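Local structure of putative pyrazinamidase/nicotinamidase (3S2S) at residues A[185-190]-A[211-216]; A[161-166]-A[189-194]; A[46-51]-A[104-109]; A[85-90]-A[135-140]. The protein probably hydrolyses nicotinamide and its analogue pyrazinamide to the corresponding acids, as a zinc-binding member of the isochorismatase family of hydrolases. One frame throughout, in Å; residues are numbered along the deposited sequence.

Contact 1. Residues A[185-190]-A[211-216]; sequences IEVVQS and LGATII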
loop_
_atom_site.group_PDB
_atom_site.type_symbol
_atom_site.label_atom_id
_atom_site.label_comp_id
_atom_site.label_asym_id
_atom_site.label_seq_id
_atom_site.Cartn_x
_atom_site.Cartn_y
_atom_site.Cartn_z
ATOM N N ILE A 185 -17.780 7.232 -0.416
ATOM C CA ILE A 185 -17.649 7.878 0.894
ATOM C C ILE A 185 -18.896 8.671 1.218
ATOM O O ILE A 185 -19.395 9.431 0.376
ATOM C CB ILE A 185 -16.466 8.863 0.905
ATOM C CG1 ILE A 185 -15.183 8.151 0.480
ATOM C CG2 ILE A 185 -16.326 9.527 2.271
ATOM C CD1 ILE A 185 -14.037 9.120 0.164
ATOM N N GLU A 186 -19.422 8.458 2.419
ATOM C CA GLU A 186 -20.469 9.311 2.965
ATOM C C GLU A 186 -19.893 9.952 4.215
ATOM O O GLU A 186 -19.095 9.336 4.927
ATOM C CB GLU A 186 -21.714 8.486 3.299
ATOM C CG GLU A 186 -22.295 7.788 2.086
ATOM C CD GLU A 186 -23.571 7.003 2.378
ATOM O OE1 GLU A 186 -23.734 6.523 3.513
ATOM O OE2 GLU A 186 -24.427 6.877 1.467
ATOM N N VAL A 187 -20.268 11.200 4.465
ATOM C CA VAL A 187 -19.882 11.852 5.709
ATOM C C VAL A 187 -21.145 12.350 6.378
ATOM O O VAL A 187 -21.965 13.022 5.750
ATOM C CB VAL A 187 -18.957 13.046 5.454
ATOM C CG1 VAL A 187 -18.567 13.703 6.784
ATOM C CG2 VAL A 187 -17.722 12.596 4.684
ATOM N N VAL A 188 -21.328 12.027 7.650
ATOM C CA VAL A 188 -22.551 12.440 8.327
ATOM C C VAL A 188 -22.284 13.789 8.983
ATOM O O VAL A 188 -21.548 13.862 9.959
ATOM C CB VAL A 188 -22.956 11.409 9.399
ATOM C CG1 VAL A 188 -24.253 11.839 10.134
ATOM C CG2 VAL A 188 -23.091 10.018 8.768
ATOM N N GLN A 189 -22.839 14.868 8.425
ATOM C CA GLN A 189 -22.438 16.198 8.869
ATOM C C GLN A 189 -22.685 16.438 10.359
ATOM O O GLN A 189 -21.892 17.111 11.028
ATOM C CB GLN A 189 -23.110 17.312 8.035
ATOM C CG GLN A 189 -22.658 18.708 8.474
ATOM C CD GLN A 189 -23.021 19.810 7.487
ATOM O OE1 GLN A 189 -23.505 19.548 6.386
ATOM N NE2 GLN A 189 -22.770 21.056 7.881
ATOM N N SER A 190 -23.780 15.886 10.878
ATOM C CA SER A 190 -24.150 16.113 12.276
ATOM C C SER A 190 -23.316 15.267 13.225
ATOM O O SER A 190 -23.442 15.376 14.445
ATOM C CB SER A 190 -25.635 15.794 12.474
ATOM O OG SER A 190 -25.896 14.424 12.203
ATOM N N LEU A 211 -13.301 14.985 -3.240
ATOM C CA LEU A 211 -13.440 13.532 -3.132
ATOM C C LEU A 211 -14.757 12.951 -3.619
ATOM O O LEU A 211 -14.904 11.738 -3.682
ATOM C CB LEU A 211 -13.186 13.069 -1.689
ATOM C CG LEU A 211 -11.899 13.573 -1.048
ATOM C CD1 LEU A 211 -11.741 12.940 0.346
ATOM C CD2 LEU A 211 -10.645 13.311 -1.884
ATOM N N GLY A 212 -15.727 13.808 -3.924
ATOM C CA GLY A 212 -17.028 13.350 -4.374
ATOM C C GLY A 212 -17.839 12.642 -3.299
ATOM O O GLY A 212 -18.742 11.864 -3.602
ATOM N N ALA A 213 -17.517 12.910 -2.038
ATOM C CA ALA A 213 -18.268 12.317 -0.932
ATOM C C ALA A 213 -19.693 12.856 -0.874
ATOM O O ALA A 213 -19.953 14.002 -1.252
ATOM C CB ALA A 213 -17.564 12.609 0.410
ATOM N N THR A 214 -20.601 12.040 -0.359
ATOM C CA THR A 214 -21.959 12.481 -0.072
ATOM C C THR A 214 -22.004 13.049 1.336
ATOM O O THR A 214 -21.737 12.335 2.298
ATOM C CB THR A 214 -22.925 11.295 -0.133
ATOM O OG1 THR A 214 -22.849 10.694 -1.426
ATOM C CG2 THR A 214 -24.376 11.758 0.141
ATOM N N ILE A 215 -22.312 14.338 1.454
ATOM C CA ILE A 215 -22.489 14.949 2.762
ATOM C C ILE A 215 -23.952 14.774 3.141
ATOM O O ILE A 215 -24.852 15.344 2.515
ATOM C CB ILE A 215 -22.112 16.455 2.754
ATOM C CG1 ILE A 215 -20.740 16.664 2.091
ATOM C CG2 ILE A 215 -22.161 17.036 4.161
ATOM C CD1 ILE A 215 -19.573 15.928 2.754
ATOM N N ILE A 216 -24.184 13.957 4.134
ATOM C CA ILE A 216 -25.502 13.695 4.632
ATOM C C ILE A 216 -25.844 14.660 5.743
ATOM O O ILE A 216 -25.216 14.668 6.752
ATOM C CB ILE A 216 -25.588 12.309 5.217
ATOM C CG1 ILE A 216 -25.035 11.272 4.261
ATOM C CG2 ILE A 216 -26.999 12.013 5.589
ATOM C CD1 ILE A 216 -25.143 9.960 4.751
HETATM O O HOH W 1 -18.191 8.680 -2.972
HETATM O O HOH W 2 -26.012 14.883 9.313
#
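Ile185 meets Ala213 through its CG2 methyl, 3.8 Å from Ala213 CB, while its CD1 end reaches back to Leu211. On the same side of the sheet Val187 receives the CD1 methyl of Ile215, 4.0 Å from Val187 CB; CG1 of Ile215 stands anti to the carbonyl carbon (chi1 -49°), and the bend at chi2 brings CD1 back toward the neighbouring strand. Leu207 of helix 197-209 packs on both Val187 and Ile215. The other face carries Glu186 beside Thr214, the two pointing the same way, and Ile216, whose CD1 lies 3.9 Å from Glu186 OE1; that carboxylate is engaged by a salt bridge to Lys37. Between the faces runs a parallel pairing of strands 185-188 and 214-216, made by Thr214 N to Ile185 O (3.0 Å), Val187 N to Thr214 O (2.9 Å), Ile216 N to Val187 O and Gln189 N to Ile216 O. Water closes both ends: one molecule joins Ile185 N to Gly212 O, another donates to Ile216 O at 2.7 Å and accepts from Ser190 N. Four backbone bonds of similar length thus set the register, while the side chains decide which face is buried: the Glu186 carboxylate lies away from helix 197-209.

Contact 2. Residues A[161-166]-A[189-194]; sequences VLTGVL and QSAVAS. With CAD (cacodylic acid), chain F.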
loop_
_atom_site.group_PDB
_atom_site.type_symbol
_atom_site.label_atom_id
_atom_site.label_comp_id
_atom_site.label_asym_id
_atom_site.label_seq_id
_atom_site.Cartn_x
_atom_site.Cartn_y
_atom_site.Cartn_z
ATOM N N VAL A 161 -18.902 5.149 5.741
ATOM C CA VAL A 161 -19.630 6.256 6.341
ATOM C C VAL A 161 -18.757 6.815 7.443
ATOM O O VAL A 161 -18.481 6.118 8.410
ATOM C CB VAL A 161 -20.968 5.791 6.888
ATOM C CG1 VAL A 161 -21.755 6.978 7.435
ATOM C CG2 VAL A 161 -21.761 5.092 5.775
ATOM N N LEU A 162 -18.299 8.053 7.287
ATOM C CA LEU A 162 -17.327 8.608 8.229
ATOM C C LEU A 162 -17.987 9.453 9.310
ATOM O O LEU A 162 -18.838 10.286 9.007
ATOM C CB LEU A 162 -16.287 9.451 7.491
ATOM C CG LEU A 162 -15.592 8.716 6.340
ATOM C CD1 LEU A 162 -14.552 9.660 5.742
ATOM C CD2 LEU A 162 -14.925 7.428 6.842
ATOM N N THR A 163 -17.598 9.216 10.559
ATOM C CA THR A 163 -18.070 10.000 11.693
ATOM C C THR A 163 -16.882 10.228 12.613
ATOM O O THR A 163 -15.905 9.488 12.554
ATOM C CB THR A 163 -19.137 9.231 12.529
ATOM O OG1 THR A 163 -18.537 8.055 13.126
ATOM C CG2 THR A 163 -20.335 8.818 11.664
ATOM N N GLY A 164 -16.980 11.231 13.483
ATOM C CA GLY A 164 -15.950 11.424 14.495
ATOM C C GLY A 164 -15.229 12.750 14.361
ATOM O O GLY A 164 -15.786 13.700 13.822
ATOM N N VAL A 165 -13.987 12.802 14.840
ATOM C CA VAL A 165 -13.218 14.051 14.943
ATOM C C VAL A 165 -11.763 13.783 14.543
ATOM O O VAL A 165 -11.334 12.632 14.551
ATOM C CB VAL A 165 -13.269 14.626 16.404
ATOM C CG1 VAL A 165 -14.702 14.996 16.797
ATOM C CG2 VAL A 165 -12.698 13.624 17.380
ATOM N N LEU A 166 -11.003 14.813 14.145
ATOM C CA LEU A 166 -11.514 16.139 13.836
ATOM C C LEU A 166 -11.760 16.132 12.327
ATOM O O LEU A 166 -11.047 15.441 11.569
ATOM C CB LEU A 166 -10.463 17.205 14.149
ATOM C CG LEU A 166 -10.046 17.461 15.601
ATOM C CD1 LEU A 166 -9.104 18.662 15.624
ATOM C CD2 LEU A 166 -11.252 17.725 16.444
ATOM N N GLN A 189 -22.839 14.868 8.425
ATOM C CA GLN A 189 -22.438 16.198 8.869
ATOM C C GLN A 189 -22.685 16.438 10.359
ATOM O O GLN A 189 -21.892 17.111 11.028
ATOM C CB GLN A 189 -23.110 17.312 8.035
ATOM C CG GLN A 189 -22.658 18.708 8.474
ATOM C CD GLN A 189 -23.021 19.810 7.487
ATOM O OE1 GLN A 189 -23.505 19.548 6.386
ATOM N NE2 GLN A 189 -22.770 21.056 7.881
ATOM N N SER A 190 -23.780 15.886 10.878
ATOM C CA SER A 190 -24.150 16.113 12.276
ATOM C C SER A 190 -23.316 15.267 13.225
ATOM O O SER A 190 -23.442 15.376 14.445
ATOM C CB SER A 190 -25.635 15.794 12.474
ATOM O OG SER A 190 -25.896 14.424 12.203
ATOM N N ALA A 191 -22.453 14.424 12.659
ATOM C CA ALA A 191 -21.649 13.516 13.484
ATOM C C ALA A 191 -20.149 13.620 13.198
ATOM O O ALA A 191 -19.403 12.658 13.410
ATOM C CB ALA A 191 -22.128 12.090 13.289
ATOM N N VAL A 192 -19.707 14.777 12.719
ATOM C CA VAL A 192 -18.279 15.090 12.623
ATOM C C VAL A 192 -18.090 16.487 13.179
ATOM O O VAL A 192 -19.029 17.291 13.158
ATOM C CB VAL A 192 -17.709 15.037 11.172
ATOM C CG1 VAL A 192 -17.674 13.602 10.656
ATOM C CG2 VAL A 192 -18.487 15.945 10.222
ATOM N N ALA A 193 -16.905 16.773 13.712
ATOM C CA ALA A 193 -16.633 18.114 14.248
ATOM C C ALA A 193 -15.150 18.448 14.298
ATOM O O ALA A 193 -14.312 17.557 14.315
ATOM C CB ALA A 193 -17.242 18.268 15.648
ATOM N N SER A 194 -14.826 19.741 14.334
ATOM C CA SER A 194 -13.453 20.162 14.594
ATOM C C SER A 194 -13.466 21.320 15.589
ATOM O O SER A 194 -14.518 21.884 15.870
ATOM C CB SER A 194 -12.766 20.641 13.304
ATOM O OG SER A 194 -11.386 20.930 13.549
HETATM AS AS CAD F . -7.487 13.659 14.840
HETATM C C1 CAD F . -8.535 12.962 16.328
HETATM C C2 CAD F . -5.808 14.491 15.479
HETATM O O1 CAD F . -8.354 14.586 13.811
#
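Gly164 and Ala191 meet through their flat peptides: in the plane of the Ala191 carbonyl, Gly164 N donates a hydrogen bond of 2.8 Å to Ala191 O. The Gly164 carbonyl is met less squarely: Ala193 N approaches Gly164 O at 3.3 Å, tilted from the carbonyl plane, and Val192 CA makes a short C-H...O contact with the same oxygen. Val192 also lays its CB and CG1 against this peptide: chi1 of -69° swings CG1 to the side of its backbone N, 3.7 Å from Gly164 O. The pairing is parallel and brief, for strand 159-165 turns a corner at Gly164 as it leaves strand 184-188 for 192-193, which follows a type I turn. The pocket lies here, at the C-terminal ends of the parallel strands of the isochorismatase fold. The peptide between Val165 and Leu166 is cis, and Leu166 N donates a nearly straight bond of 2.7 Å to O1 of the cacodylic acid, which also accepts from Cys170 N, consistent with the oxyanion hole of the family's cysteine hydrolases. Leu166 then extends alongside Ser194, its CD1 3.8 Å from Ser194 OG, which is hydrogen-bonded to Asp168. Away from the ligand, Thr163 CG2 touches Ala191 CB at 4.1 Å.

Contact 3. Residues A[46-51]-A[104-109]; sequences YDFVAD and PHNIKG. With ZN (zinc ion), chain E; CAD (cacodylic acid), chain F.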
loop_
_atom_site.group_PDB
_atom_site.type_symbol
_atom_site.label_atom_id
_atom_site.label_comp_id
_atom_site.label_asym_id
_atom_site.label_seq_id
_atom_site.Cartn_x
_atom_site.Cartn_y
_atom_site.Cartn_z
ATOM N N TYR A 46 -12.367 10.666 25.056
ATOM C CA TYR A 46 -12.256 11.713 26.067
ATOM C C TYR A 46 -11.177 12.749 25.777
ATOM O O TYR A 46 -11.417 13.955 25.902
ATOM C CB TYR A 46 -12.072 11.094 27.451
ATOM C CG TYR A 46 -13.394 10.903 28.163
ATOM C CD1 TYR A 46 -14.320 9.953 27.724
ATOM C CD2 TYR A 46 -13.718 11.675 29.270
ATOM C CE1 TYR A 46 -15.539 9.785 28.362
ATOM C CE2 TYR A 46 -14.942 11.513 29.922
ATOM C CZ TYR A 46 -15.843 10.568 29.473
ATOM O OH TYR A 46 -17.053 10.417 30.132
ATOM N N ASP A 47 -9.984 12.311 25.383
ATOM C CA ASP A 47 -8.927 13.297 25.119
ATOM C C ASP A 47 -9.222 14.265 23.979
ATOM O O ASP A 47 -8.692 15.381 23.957
ATOM C CB ASP A 47 -7.567 12.627 24.900
ATOM C CG ASP A 47 -6.836 12.365 26.205
ATOM O OD1 ASP A 47 -7.152 13.044 27.217
ATOM O OD2 ASP A 47 -5.969 11.479 26.219
ATOM N N PHE A 48 -10.080 13.863 23.045
ATOM C CA PHE A 48 -10.430 14.736 21.928
ATOM C C PHE A 48 -11.726 15.519 22.111
ATOM O O PHE A 48 -12.015 16.417 21.321
ATOM C CB PHE A 48 -10.520 13.934 20.632
ATOM C CG PHE A 48 -9.182 13.498 20.113
ATOM C CD1 PHE A 48 -8.244 14.436 19.715
ATOM C CD2 PHE A 48 -8.859 12.153 20.029
ATOM C CE1 PHE A 48 -6.993 14.032 19.226
ATOM C CE2 PHE A 48 -7.615 11.747 19.541
ATOM C CZ PHE A 48 -6.690 12.697 19.147
ATOM N N VAL A 49 -12.498 15.172 23.135
ATOM C CA VAL A 49 -13.861 15.679 23.257
ATOM C C VAL A 49 -14.148 16.331 24.615
ATOM O O VAL A 49 -14.784 17.386 24.674
ATOM C CB VAL A 49 -14.891 14.565 22.994
ATOM C CG1 VAL A 49 -16.333 15.124 23.007
ATOM C CG2 VAL A 49 -14.574 13.861 21.646
ATOM N N ALA A 50 -13.693 15.694 25.690
ATOM C CA ALA A 50 -14.084 16.100 27.044
ATOM C C ALA A 50 -13.499 17.452 27.448
ATOM O O ALA A 50 -12.475 17.891 26.929
ATOM C CB ALA A 50 -13.700 15.019 28.054
ATOM N N ASP A 51 -14.168 18.134 28.372
ATOM C CA ASP A 51 -13.611 19.369 28.893
ATOM C C ASP A 51 -12.145 19.215 29.325
ATOM O O ASP A 51 -11.314 20.064 29.019
ATOM C CB ASP A 51 -14.454 19.882 30.070
ATOM C CG ASP A 51 -15.761 20.516 29.624
ATOM O OD1 ASP A 51 -15.882 20.891 28.436
ATOM O OD2 ASP A 51 -16.670 20.660 30.474
ATOM N N PRO A 104 0.964 15.039 24.542
ATOM C CA PRO A 104 0.536 13.646 24.683
ATOM C C PRO A 104 -0.981 13.570 24.723
ATOM O O PRO A 104 -1.618 14.414 25.358
ATOM C CB PRO A 104 1.101 13.243 26.046
ATOM C CG PRO A 104 2.236 14.178 26.274
ATOM C CD PRO A 104 1.830 15.472 25.652
ATOM N N HIS A 105 -1.550 12.584 24.043
ATOM C CA HIS A 105 -3.000 12.440 23.975
ATOM C C HIS A 105 -3.303 10.996 23.627
ATOM O O HIS A 105 -2.494 10.342 22.956
ATOM C CB HIS A 105 -3.576 13.368 22.911
ATOM C CG HIS A 105 -3.052 13.103 21.535
ATOM N ND1 HIS A 105 -1.888 13.667 21.063
ATOM C CD2 HIS A 105 -3.537 12.339 20.529
ATOM C CE1 HIS A 105 -1.673 13.255 19.825
ATOM N NE2 HIS A 105 -2.657 12.443 19.479
ATOM N N ASN A 106 -4.452 10.490 24.083
ATOM C CA ASN A 106 -4.846 9.101 23.815
ATOM C C ASN A 106 -3.731 8.112 24.125
ATOM O O ASN A 106 -3.450 7.187 23.352
ATOM C CB ASN A 106 -5.346 8.909 22.366
ATOM C CG ASN A 106 -6.852 9.129 22.236
ATOM O OD1 ASN A 106 -7.443 9.926 22.964
ATOM N ND2 ASN A 106 -7.480 8.416 21.295
ATOM N N ILE A 107 -3.104 8.300 25.279
ATOM C CA ILE A 107 -2.032 7.400 25.676
ATOM C C ILE A 107 -2.587 6.026 26.032
ATOM O O ILE A 107 -3.569 5.911 26.774
ATOM C CB ILE A 107 -1.265 7.974 26.889
ATOM C CG1 ILE A 107 -0.664 9.342 26.543
ATOM C CG2 ILE A 107 -0.198 7.005 27.345
ATOM C CD1 ILE A 107 0.213 9.338 25.266
ATOM N N LYS A 108 -1.959 4.984 25.506
ATOM C CA LYS A 108 -2.377 3.618 25.773
ATOM C C LYS A 108 -2.397 3.363 27.278
ATOM O O LYS A 108 -1.467 3.755 27.987
ATOM C CB LYS A 108 -1.448 2.638 25.058
ATOM C CG LYS A 108 -1.671 2.603 23.517
ATOM C CD LYS A 108 -0.766 1.581 22.845
ATOM N N GLY A 109 -3.470 2.736 27.745
ATOM C CA GLY A 109 -3.638 2.408 29.152
ATOM C C GLY A 109 -4.298 3.489 29.990
ATOM O O GLY A 109 -4.482 3.309 31.200
HETATM ZN ZN ZN E . -2.514 11.310 17.606
HETATM AS AS CAD F . -7.487 13.659 14.840
HETATM C C1 CAD F . -8.535 12.962 16.328
HETATM C C2 CAD F . -5.808 14.491 15.479
HETATM O O1 CAD F . -8.354 14.586 13.811
HETATM O O HOH W 3 -4.159 10.013 27.450
HETATM O O HOH W 4 -3.717 12.782 16.619
HETATM O O HOH W 5 -2.552 10.260 15.611
#
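Asp47 and Asn106 make the polar part of the contact. Asn106 N donates to Asp47 OD2 at 2.8 Å, reaching the carboxylate on its anti side, and a water donates to the same oxygen (2.6 Å from Asp47 OD2) while accepting from Ile107 N. The two side chains run antiparallel alongside one another, which brings Asn106 OD1 to 3.3 Å from Asp47 CB. Lys54 N binds the second carboxylate oxygen, and Thr45 and the Asp87 carbonyl hold the two ends of the Asn106 amide. Phe48 CZ lies 3.5 Å from His105 CD2, the ring planes inclined at 60°. The Asn106 side chain runs across that of Phe48, its ND2 3.8 Å from Phe48 CE2 and the amide plane inclined 58° to the ring. One face of that ring carries the C1 methyl of the cacodylic acid, centred 3.3 Å above the plane. Metal coordination is the third kind: His105 NE2 binds the zinc ion at 2.2 Å, with two waters and with Asp87, His89 and Glu98 completing the site, while Pro103 O accepts from His105 ND1 and fixes the ring's rotation. Helix 46-49 is thereby bound to the long loop between strand 81-87 and helix 119-125, with Phe48 against Asp87 and Asn106 against Ile86.

Contact 4. Residues A[85-90]-A[135-140]; sequences TIDGHD and MDKRHY. With ZN (zinc ion), chain E.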
loop_
_atom_site.group_PDB
_atom_site.type_symbol
_atom_site.label_atom_id
_atom_site.label_comp_id
_atom_site.label_asym_id
_atom_site.label_seq_id
_atom_site.Cartn_x
_atom_site.Cartn_y
_atom_site.Cartn_z
ATOM N N THR A 85 -11.933 3.391 15.217
ATOM C CA THR A 85 -10.532 3.504 14.799
ATOM C C THR A 85 -9.943 4.614 15.647
ATOM O O THR A 85 -10.283 5.791 15.501
ATOM C CB THR A 85 -10.428 3.782 13.293
ATOM O OG1 THR A 85 -11.075 5.027 12.982
ATOM C CG2 THR A 85 -11.081 2.635 12.524
ATOM N N ILE A 86 -9.091 4.205 16.583
ATOM C CA ILE A 86 -8.786 5.033 17.740
ATOM C C ILE A 86 -7.297 5.200 17.955
ATOM O O ILE A 86 -6.576 4.221 18.165
ATOM C CB ILE A 86 -9.360 4.398 19.032
ATOM C CG1 ILE A 86 -10.844 4.048 18.855
ATOM C CG2 ILE A 86 -9.118 5.301 20.246
ATOM C CD1 ILE A 86 -11.790 5.261 18.683
ATOM N N ASP A 87 -6.862 6.459 17.955
ATOM C CA ASP A 87 -5.477 6.799 18.252
ATOM C C ASP A 87 -5.030 6.078 19.525
ATOM O O ASP A 87 -5.742 6.076 20.535
ATOM C CB ASP A 87 -5.407 8.292 18.532
ATOM C CG ASP A 87 -4.564 9.050 17.548
ATOM O OD1 ASP A 87 -4.350 8.591 16.385
ATOM O OD2 ASP A 87 -4.150 10.153 17.954
ATOM N N GLY A 88 -3.841 5.482 19.488
ATOM C CA GLY A 88 -3.278 4.830 20.666
ATOM C C GLY A 88 -1.790 5.131 20.717
ATOM O O GLY A 88 -1.021 4.574 19.918
ATOM N N HIS A 89 -1.377 6.015 21.625
ATOM C CA HIS A 89 -0.015 6.535 21.602
ATOM C C HIS A 89 0.815 6.075 22.785
ATOM O O HIS A 89 0.282 5.624 23.806
ATOM C CB HIS A 89 -0.011 8.074 21.559
ATOM C CG HIS A 89 -0.461 8.645 20.246
ATOM N ND1 HIS A 89 0.163 8.343 19.052
ATOM C CD2 HIS A 89 -1.457 9.512 19.944
ATOM C CE1 HIS A 89 -0.442 8.989 18.067
ATOM N NE2 HIS A 89 -1.426 9.706 18.580
ATOM N N ASP A 90 2.129 6.177 22.609
ATOM C CA ASP A 90 3.080 5.959 23.696
ATOM C C ASP A 90 3.742 7.288 24.033
ATOM O O ASP A 90 4.185 8.031 23.153
ATOM C CB ASP A 90 4.152 4.947 23.293
ATOM C CG ASP A 90 3.574 3.665 22.730
ATOM O OD1 ASP A 90 3.008 2.875 23.510
ATOM O OD2 ASP A 90 3.691 3.434 21.503
ATOM N N MET A 135 -9.968 -0.842 16.517
ATOM C CA MET A 135 -8.661 -0.825 15.886
ATOM C C MET A 135 -7.831 0.303 16.435
ATOM O O MET A 135 -8.216 1.453 16.332
ATOM C CB MET A 135 -8.791 -0.616 14.366
ATOM C CG MET A 135 -9.340 -1.806 13.666
ATOM S SD MET A 135 -9.438 -1.419 11.905
ATOM C CE MET A 135 -9.981 -3.029 11.334
ATOM N N ASP A 136 -6.668 -0.016 16.985
ATOM C CA ASP A 136 -5.746 1.027 17.391
ATOM C C ASP A 136 -5.019 1.591 16.185
ATOM O O ASP A 136 -4.658 0.844 15.250
ATOM C CB ASP A 136 -4.696 0.456 18.362
ATOM C CG ASP A 136 -5.308 -0.090 19.653
ATOM O OD1 ASP A 136 -6.180 0.562 20.243
ATOM O OD2 ASP A 136 -4.898 -1.185 20.086
ATOM N N LYS A 137 -4.786 2.905 16.194
ATOM C CA LYS A 137 -4.034 3.509 15.097
ATOM C C LYS A 137 -3.016 4.487 15.644
ATOM O O LYS A 137 -3.158 4.964 16.771
ATOM C CB LYS A 137 -4.980 4.201 14.082
ATOM C CG LYS A 137 -5.626 5.493 14.605
ATOM C CD LYS A 137 -6.623 6.051 13.573
ATOM C CE LYS A 137 -7.377 7.271 14.096
ATOM N NZ LYS A 137 -6.466 8.432 14.312
ATOM N N ARG A 138 -1.988 4.792 14.846
ATOM C CA ARG A 138 -0.955 5.723 15.281
ATOM C C ARG A 138 -0.830 6.950 14.402
ATOM O O ARG A 138 -0.218 7.927 14.803
ATOM C CB ARG A 138 0.413 5.020 15.356
ATOM C CG ARG A 138 0.483 3.998 16.477
ATOM C CD ARG A 138 1.809 3.248 16.474
ATOM N NE ARG A 138 2.944 4.092 16.828
ATOM C CZ ARG A 138 3.819 4.577 15.952
ATOM N NH1 ARG A 138 3.680 4.333 14.637
ATOM N NH2 ARG A 138 4.828 5.319 16.380
ATOM N N HIS A 139 -1.358 6.877 13.174
ATOM C CA HIS A 139 -1.387 8.052 12.304
ATOM C C HIS A 139 -2.792 8.605 12.291
ATOM O O HIS A 139 -3.702 8.043 12.904
ATOM C CB HIS A 139 -0.963 7.707 10.863
ATOM C CG HIS A 139 0.498 7.402 10.726
ATOM N ND1 HIS A 139 1.009 6.699 9.652
ATOM C CD2 HIS A 139 1.550 7.692 11.525
ATOM C CE1 HIS A 139 2.322 6.583 9.792
ATOM N NE2 HIS A 139 2.678 7.187 10.914
ATOM N N TYR A 140 -2.995 9.691 11.561
ATOM C CA TYR A 140 -4.310 10.323 11.572
ATOM C C TYR A 140 -5.363 9.491 10.824
ATOM O O TYR A 140 -6.475 9.235 11.325
ATOM C CB TYR A 140 -4.182 11.715 10.951
ATOM C CG TYR A 140 -3.090 12.564 11.581
ATOM C CD1 TYR A 140 -3.196 13.007 12.903
ATOM C CD2 TYR A 140 -1.982 12.970 10.836
ATOM C CE1 TYR A 140 -2.200 13.802 13.465
ATOM C CE2 TYR A 140 -0.992 13.759 11.392
ATOM C CZ TYR A 140 -1.111 14.184 12.701
ATOM O OH TYR A 140 -0.112 14.974 13.241
HETATM ZN ZN ZN E . -2.514 11.310 17.606
HETATM O O HOH W 5 -2.552 10.260 15.611
HETATM O O HOH W 6 1.850 3.650 19.741
HETATM O O HOH W 7 4.412 5.224 19.427
HETATM O O HOH W 4 -3.717 12.782 16.619
#
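Strands 85-87 and 135-137 run parallel with a 38° twist between them, joined by Ile86 N to Met135 O (2.9 Å), Lys137 N to Ile86 O (3.0 Å) and Gly88 N to Lys137 O (2.8 Å). Asp87 and Lys137 leave the same face and cross, Lys137 NZ forming a salt bridge of 3.0 Å with Asp87 OD1 from above the carboxylate plane. With CG between the backbone N and the carbonyl carbon (chi1 71°), the lysine lies over the neighbouring strand, CE 3.6 Å from Thr85 O, and a bend at chi4 turns NZ to the carboxylate. Four oxygens surround NZ, more than its three protons can serve at once: Asp87 OD1, Asp43 OD2, His139 O in its carbonyl plane and Tyr140 O from above. Lys137 beside Asp43 and Cys170 is consistent with the Asp-Lys-Cys arrangement of this cysteine hydrolase family. Asp87 OD2 binds the zinc ion at 2.0 Å; His89 NE2 binds it too, its ring presenting CE1 edge-on to Arg138 O, 3.4 Å away. Two waters in the guanidinium plane of Arg138 lead to Asp90 OD2, one from NH2, the other by a weak bond from NE, while Glu154 of a neighbouring subunit forms a salt bridge with Arg138. The metal thus holds one oxygen of Asp87, and Lys137 with a zinc-bound water the other, which fixes the carboxylate's rotation; zinc would be expected to polarise that water.

Contacts 1, 2 and 4 belong to one parallel sheet, whereas contact 3 joins a short helix to a long loop beside the sheet. Contact 1, partly buried, lies about 26 Å from contact 3 between centres and relies on backbone bonds and aliphatic packing. Contact 2 continues from it through the shared Gln189 and Ser190, but is buried and ends at the ligand. Contacts 3 and 4, also buried, share the zinc ion and two of its waters, and Asn106 O and His89 N lie 2.9 Å apart where they meet. Metal coordination links both; contact 4 adds a salt bridge, contact 3 aromatic packing against the ligand. Val165 CG2 against Phe48 CB connects contact 2 to contact 3.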